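Local coordinates for amidohydrolase 3 domain-containing protein (Pyrococcus furiosus, PDB 3ICJ) that is an uncharacterised zinc-binding member of the amidohydrolase family that probably hydrolyses carbon-nitrogen bonds other than peptide bonds, at residues A[395-400]-A[443-448]; A[461-466]-A[497-502]. All blocks are in the same frame, centred on the assembly; numbering follows the deposited sequence.

Interaction 1: residues A[395-400]-A[443-448]; sequences QPHFIV and WVSIDA
His397 meets helix 442-451 with its CB and with the CD2-NE2 side of its ring. Its CB lies 3.5 Å from Ser445 OG, and the backbones come closest at these same two residues, CA to CA 4.9 Å. Beyond CB, CG stands anti to the backbone N (chi1 -157°), a torsion that carries the imidazole along the helix toward Val444. CD2 and NE2 both meet Val444 CG1, CD2 at 3.7 Å, so that a single methyl spans this corner of the ring in an oblique approach. On one face of the imidazole lies Val400 CB, offset toward the rim. The remaining ring nitrogen, ND1, is hydrogen-bonded to Glu438, which fixes the rotation of the ring. In the barrel typical of amidohydrolases, 395-400 leaves the C-terminal end of strand 391-394 of a parallel sheet and runs into a short helix; a type I turn from Gln395 to Phe398 sets this bend. Gln395 points the other way and bonds the zinc ligand His373 through OE1, so this turn borders the metal site. No direct hydrogen bond joins the segments; instead one water accepts from His397 N at 2.9 Å and donates to Ser445 OG at 2.6 Å. Ala448 CB touches both Pro396 O, 3.6 Å away, and Val400 CG2, 3.8 Å away. Pro396 CB rests 3.4 Å from Ser445 O.

Interaction 2: residues A[461-466]-A[497-502]; sequences VSREEA and LDRDPL
Arg463 reaches from the first turn of helix 463-477 to the backbone of Pro501, and one carbonyl oxygen accepts from two of its nitrogens. CG is anti to the backbone N (chi1 -162°) and the chain stays extended as far as NE, which delivers the guanidinium by its NE and NH1 edge. The NE to Pro501 O bond is 2.8 Å long but bent, with 133° at the hydrogen, because the acceptor is shared; the NH1 to Pro501 O bond, 3.0 Å, is weak. Pro501 O sits 25° out of the guanidinium plane. The side chains of Glu464 and Leu502 cross at about a right angle, with Leu502 CD2 3.8 Å from Glu464 CG, an aliphatic contact that uses the methylene part of the glutamate. Ser462 and Glu465 form a capping box at the helix start, Glu465 N giving to Ser462 OG and Ser462 N to Glu465 OE1 (2.8 Å). In 497-502, Leu502 N bonds Asp500 OD2 at 3.0 Å, an Asx turn. The contact thus ties the start of helix 463-477 to the loop after strand 494-497. Arg499 NH2 lies 4.0 Å from Arg463 NH1 and has no hydrogen-bonding partner in the model; the two like charges would probably disfavour each other, eased by the dipole of the Pro501 carbonyl at Arg463 and by the cation-pi contact of Arg499 with Trp443.

Helix 442-451 of interaction 1 and helix 463-477 of interaction 2 follow each other in the chain, and the two contacts, with centres about 14 Å apart, meet at Trp443. Its CZ3 packs 3.4 Å from Arg463 NH1, and its ring engages Arg499 in a cation-pi interaction, so one indole serves both arginines of interaction 2. Ile446 CG2 adds a contact of 3.7 Å to Arg463 NH2. Interaction 1 is the nearer to the metals: the side chain of Pro396 is about 13 Å from a bound zinc ion, and that of His397 about 9 Å from the zinc ligand Asp434. Interaction 2 lies at the surface, away from the zinc site.

Interaction 1: residues A[395-400]-A[443-448]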
loop_
_atom_site.group_PDB
_atom_site.type_symbol
_atom_site.label_atom_id
_atom_site.label_comp_id
_atom_site.label_asym_id
_atom_site.label_seq_id
_atom_site.Cartn_x
_atom_site.Cartn_y
_atom_site.Cartn_z
ATOM N N GLN A 395 -3.823 -3.690 -7.500
ATOM C CA GLN A 395 -4.479 -4.126 -6.273
ATOM C C GLN A 395 -5.663 -5.030 -6.636
ATOM O O GLN A 395 -6.752 -4.523 -6.971
ATOM C CB GLN A 395 -4.953 -2.911 -5.440
ATOM C CG GLN A 395 -3.831 -1.978 -4.925
ATOM C CD GLN A 395 -3.236 -1.069 -6.015
ATOM O OE1 GLN A 395 -3.959 -0.579 -6.893
ATOM N NE2 GLN A 395 -1.918 -0.845 -5.962
ATOM N N PRO A 396 -5.459 -6.365 -6.603
ATOM C CA PRO A 396 -6.531 -7.237 -7.089
ATOM C C PRO A 396 -7.828 -7.160 -6.292
ATOM O O PRO A 396 -8.890 -7.375 -6.874
ATOM C CB PRO A 396 -5.927 -8.636 -7.002
ATOM C CG PRO A 396 -4.448 -8.414 -7.091
ATOM C CD PRO A 396 -4.194 -7.108 -6.405
ATOM N N HIS A 397 -7.763 -6.840 -4.998
ATOM C CA HIS A 397 -8.981 -6.748 -4.202
ATOM C C HIS A 397 -9.907 -5.596 -4.637
ATOM O O HIS A 397 -11.082 -5.606 -4.318
ATOM C CB HIS A 397 -8.700 -6.729 -2.681
ATOM C CG HIS A 397 -9.874 -7.174 -1.863
ATOM N ND1 HIS A 397 -10.660 -6.296 -1.147
ATOM C CD2 HIS A 397 -10.431 -8.400 -1.695
ATOM C CE1 HIS A 397 -11.642 -6.964 -0.558
ATOM N NE2 HIS A 397 -11.526 -8.241 -0.875
ATOM N N PHE A 398 -9.389 -4.627 -5.394
ATOM C CA PHE A 398 -10.228 -3.570 -6.004
ATOM C C PHE A 398 -11.339 -4.203 -6.864
ATOM O O PHE A 398 -12.431 -3.659 -6.976
ATOM C CB PHE A 398 -9.408 -2.628 -6.905
ATOM C CG PHE A 398 -8.593 -1.551 -6.181
ATOM C CD1 PHE A 398 -8.374 -1.580 -4.819
ATOM C CD2 PHE A 398 -7.994 -0.539 -6.924
ATOM C CE1 PHE A 398 -7.609 -0.585 -4.187
ATOM C CE2 PHE A 398 -7.229 0.452 -6.314
ATOM C CZ PHE A 398 -7.039 0.425 -4.931
ATOM N N ILE A 399 -11.053 -5.351 -7.473
ATOM C CA ILE A 399 -12.054 -6.080 -8.265
ATOM C C ILE A 399 -13.294 -6.440 -7.431
ATOM O O ILE A 399 -14.430 -6.221 -7.874
ATOM C CB ILE A 399 -11.464 -7.338 -8.952
ATOM C CG1 ILE A 399 -10.376 -6.924 -9.947
ATOM C CG2 ILE A 399 -12.566 -8.112 -9.679
ATOM C CD1 ILE A 399 -9.492 -8.086 -10.480
ATOM N N VAL A 400 -13.061 -6.965 -6.223
ATOM C CA VAL A 400 -14.110 -7.254 -5.246
ATOM C C VAL A 400 -14.813 -5.985 -4.715
ATOM O O VAL A 400 -16.041 -5.925 -4.675
ATOM C CB VAL A 400 -13.534 -8.079 -4.040
ATOM C CG1 VAL A 400 -14.626 -8.409 -3.013
ATOM C CG2 VAL A 400 -12.899 -9.366 -4.539
ATOM N N TRP A 443 -3.728 -13.428 1.088
ATOM C CA TRP A 443 -4.577 -14.542 0.645
ATOM C C TRP A 443 -5.936 -14.089 0.148
ATOM O O TRP A 443 -6.482 -14.704 -0.758
ATOM C CB TRP A 443 -4.723 -15.643 1.727
ATOM C CG TRP A 443 -3.389 -16.252 2.123
ATOM C CD1 TRP A 443 -2.728 -16.086 3.316
ATOM C CD2 TRP A 443 -2.535 -17.074 1.302
ATOM N NE1 TRP A 443 -1.524 -16.757 3.286
ATOM C CE2 TRP A 443 -1.381 -17.371 2.065
ATOM C CE3 TRP A 443 -2.632 -17.583 -0.003
ATOM C CZ2 TRP A 443 -0.335 -18.178 1.571
ATOM C CZ3 TRP A 443 -1.589 -18.386 -0.497
ATOM C CH2 TRP A 443 -0.460 -18.670 0.292
ATOM N N VAL A 444 -6.440 -12.985 0.708
ATOM C CA VAL A 444 -7.724 -12.422 0.314
ATOM C C VAL A 444 -7.589 -11.729 -1.059
ATOM O O VAL A 444 -8.491 -11.816 -1.882
ATOM C CB VAL A 444 -8.286 -11.476 1.453
ATOM C CG1 VAL A 444 -9.513 -10.689 1.014
ATOM C CG2 VAL A 444 -8.610 -12.287 2.720
ATOM N N SER A 445 -6.452 -11.074 -1.316
ATOM C CA SER A 445 -6.172 -10.490 -2.629
ATOM C C SER A 445 -5.786 -11.530 -3.703
ATOM O O SER A 445 -6.073 -11.333 -4.877
ATOM C CB SER A 445 -5.083 -9.406 -2.551
ATOM O OG SER A 445 -5.599 -8.216 -1.978
ATOM N N ILE A 446 -5.119 -12.611 -3.297
ATOM C CA ILE A 446 -4.790 -13.727 -4.195
ATOM C C ILE A 446 -6.081 -14.388 -4.729
ATOM O O ILE A 446 -6.195 -14.663 -5.937
ATOM C CB ILE A 446 -3.867 -14.762 -3.485
ATOM C CG1 ILE A 446 -2.431 -14.236 -3.447
ATOM C CG2 ILE A 446 -3.853 -16.142 -4.210
ATOM C CD1 ILE A 446 -1.629 -14.932 -2.445
ATOM N N ASP A 447 -7.035 -14.613 -3.823
ATOM C CA ASP A 447 -8.358 -15.162 -4.139
ATOM C C ASP A 447 -9.061 -14.327 -5.205
ATOM O O ASP A 447 -9.654 -14.863 -6.141
ATOM C CB ASP A 447 -9.206 -15.173 -2.864
ATOM C CG ASP A 447 -10.340 -16.159 -2.923
ATOM O OD1 ASP A 447 -10.180 -17.269 -2.359
ATOM O OD2 ASP A 447 -11.387 -15.831 -3.523
ATOM N N ALA A 448 -8.996 -13.009 -5.036
ATOM C CA ALA A 448 -9.559 -12.052 -5.990
ATOM C C ALA A 448 -8.926 -12.139 -7.393
ATOM O O ALA A 448 -9.626 -12.130 -8.415
ATOM C CB ALA A 448 -9.426 -10.636 -5.433
HETATM O O HOH W 1 -5.458 -6.078 -3.390
#

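Interaction 2: residues A[461-466]-A[497-502]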
loop_
_atom_site.group_PDB
_atom_site.type_symbol
_atom_site.label_atom_id
_atom_site.label_comp_id
_atom_site.label_asym_id
_atom_site.label_seq_id
_atom_site.Cartn_x
_atom_site.Cartn_y
_atom_site.Cartn_z
ATOM N N VAL A 461 -5.772 -14.463 -13.294
ATOM C CA VAL A 461 -4.467 -15.126 -13.364
ATOM C C VAL A 461 -4.584 -16.467 -12.634
ATOM O O VAL A 461 -5.499 -16.650 -11.831
ATOM C CB VAL A 461 -3.308 -14.245 -12.769
ATOM C CG1 VAL A 461 -3.083 -12.979 -13.605
ATOM C CG2 VAL A 461 -3.563 -13.889 -11.310
ATOM N N SER A 462 -3.670 -17.397 -12.912
ATOM C CA SER A 462 -3.646 -18.694 -12.233
ATOM C C SER A 462 -3.121 -18.502 -10.809
ATOM O O SER A 462 -2.567 -17.442 -10.482
ATOM C CB SER A 462 -2.775 -19.702 -13.013
ATOM O OG SER A 462 -1.383 -19.352 -12.872
ATOM N N ARG A 463 -3.323 -19.499 -9.943
ATOM C CA ARG A 463 -2.803 -19.414 -8.564
ATOM C C ARG A 463 -1.274 -19.230 -8.510
ATOM O O ARG A 463 -0.778 -18.414 -7.721
ATOM C CB ARG A 463 -3.262 -20.599 -7.714
ATOM C CG ARG A 463 -3.127 -20.331 -6.213
ATOM C CD ARG A 463 -4.063 -21.228 -5.433
ATOM N NE ARG A 463 -3.621 -21.362 -4.050
ATOM C CZ ARG A 463 -4.010 -20.577 -3.050
ATOM N NH1 ARG A 463 -3.539 -20.780 -1.824
ATOM N NH2 ARG A 463 -4.881 -19.600 -3.272
ATOM N N GLU A 464 -0.556 -19.954 -9.375
ATOM C CA GLU A 464 0.907 -19.833 -9.528
ATOM C C GLU A 464 1.322 -18.410 -9.886
ATOM O O GLU A 464 2.261 -17.859 -9.313
ATOM C CB GLU A 464 1.419 -20.748 -10.648
ATOM C CG GLU A 464 1.248 -22.240 -10.432
ATOM C CD GLU A 464 1.648 -23.031 -11.661
ATOM O OE1 GLU A 464 2.050 -22.400 -12.661
ATOM O OE2 GLU A 464 1.575 -24.276 -11.630
ATOM N N GLU A 465 0.617 -17.827 -10.862
ATOM C CA GLU A 465 0.937 -16.492 -11.342
ATOM C C GLU A 465 0.689 -15.478 -10.237
ATOM O O GLU A 465 1.514 -14.603 -10.027
ATOM C CB GLU A 465 0.125 -16.119 -12.593
ATOM C CG GLU A 465 0.546 -16.847 -13.881
ATOM C CD GLU A 465 -0.443 -16.633 -15.040
ATOM O OE1 GLU A 465 -1.672 -16.749 -14.833
ATOM O OE2 GLU A 465 0.008 -16.358 -16.170
ATOM N N ALA A 466 -0.445 -15.603 -9.535
ATOM C CA ALA A 466 -0.793 -14.675 -8.444
ATOM C C ALA A 466 0.254 -14.689 -7.327
ATOM O O ALA A 466 0.623 -13.635 -6.808
ATOM C CB ALA A 466 -2.183 -14.976 -7.885
ATOM N N LEU A 497 4.300 -22.739 6.023
ATOM C CA LEU A 497 2.872 -23.021 5.942
ATOM C C LEU A 497 2.605 -24.515 6.207
ATOM O O LEU A 497 3.403 -25.379 5.802
ATOM C CB LEU A 497 2.357 -22.616 4.546
ATOM C CG LEU A 497 2.464 -21.144 4.135
ATOM C CD1 LEU A 497 2.315 -20.998 2.641
ATOM C CD2 LEU A 497 1.423 -20.297 4.885
ATOM N N ASP A 498 1.509 -24.801 6.911
ATOM C CA ASP A 498 1.044 -26.177 7.124
ATOM C C ASP A 498 0.524 -26.837 5.845
ATOM O O ASP A 498 0.746 -28.021 5.637
ATOM C CB ASP A 498 -0.053 -26.225 8.197
ATOM C CG ASP A 498 0.471 -25.918 9.583
ATOM O OD1 ASP A 498 1.677 -26.131 9.840
ATOM O OD2 ASP A 498 -0.331 -25.460 10.421
ATOM N N ARG A 499 -0.178 -26.069 5.014
ATOM C CA ARG A 499 -0.764 -26.571 3.762
ATOM C C ARG A 499 0.033 -26.099 2.539
ATOM O O ARG A 499 0.712 -25.074 2.598
ATOM C CB ARG A 499 -2.229 -26.115 3.629
ATOM C CG ARG A 499 -2.420 -24.609 3.825
ATOM C CD ARG A 499 -3.608 -24.015 3.069
ATOM N NE ARG A 499 -3.790 -22.588 3.379
ATOM C CZ ARG A 499 -3.144 -21.582 2.785
ATOM N NH1 ARG A 499 -3.392 -20.330 3.153
ATOM N NH2 ARG A 499 -2.253 -21.816 1.829
ATOM N N ASP A 500 -0.056 -26.857 1.444
ATOM C CA ASP A 500 0.514 -26.461 0.151
ATOM C C ASP A 500 -0.133 -25.168 -0.337
ATOM O O ASP A 500 -1.353 -25.122 -0.516
ATOM C CB ASP A 500 0.286 -27.553 -0.900
ATOM C CG ASP A 500 1.194 -27.413 -2.117
ATOM O OD1 ASP A 500 1.367 -28.422 -2.823
ATOM O OD2 ASP A 500 1.744 -26.319 -2.379
ATOM N N PRO A 501 0.689 -24.118 -0.564
ATOM C CA PRO A 501 0.138 -22.883 -1.111
ATOM C C PRO A 501 -0.375 -23.002 -2.553
ATOM O O PRO A 501 -1.112 -22.129 -2.983
ATOM C CB PRO A 501 1.312 -21.887 -1.008
ATOM C CG PRO A 501 2.551 -22.732 -0.963
ATOM C CD PRO A 501 2.120 -23.972 -0.207
ATOM N N LEU A 502 -0.021 -24.067 -3.279
ATOM C CA LEU A 502 -0.540 -24.278 -4.640
ATOM C C LEU A 502 -1.867 -25.060 -4.743
ATOM O O LEU A 502 -2.444 -25.154 -5.831
ATOM C CB LEU A 502 0.526 -24.883 -5.561
ATOM C CG LEU A 502 1.569 -23.889 -6.095
ATOM C CD1 LEU A 502 2.433 -24.534 -7.162
ATOM C CD2 LEU A 502 0.904 -22.663 -6.667
#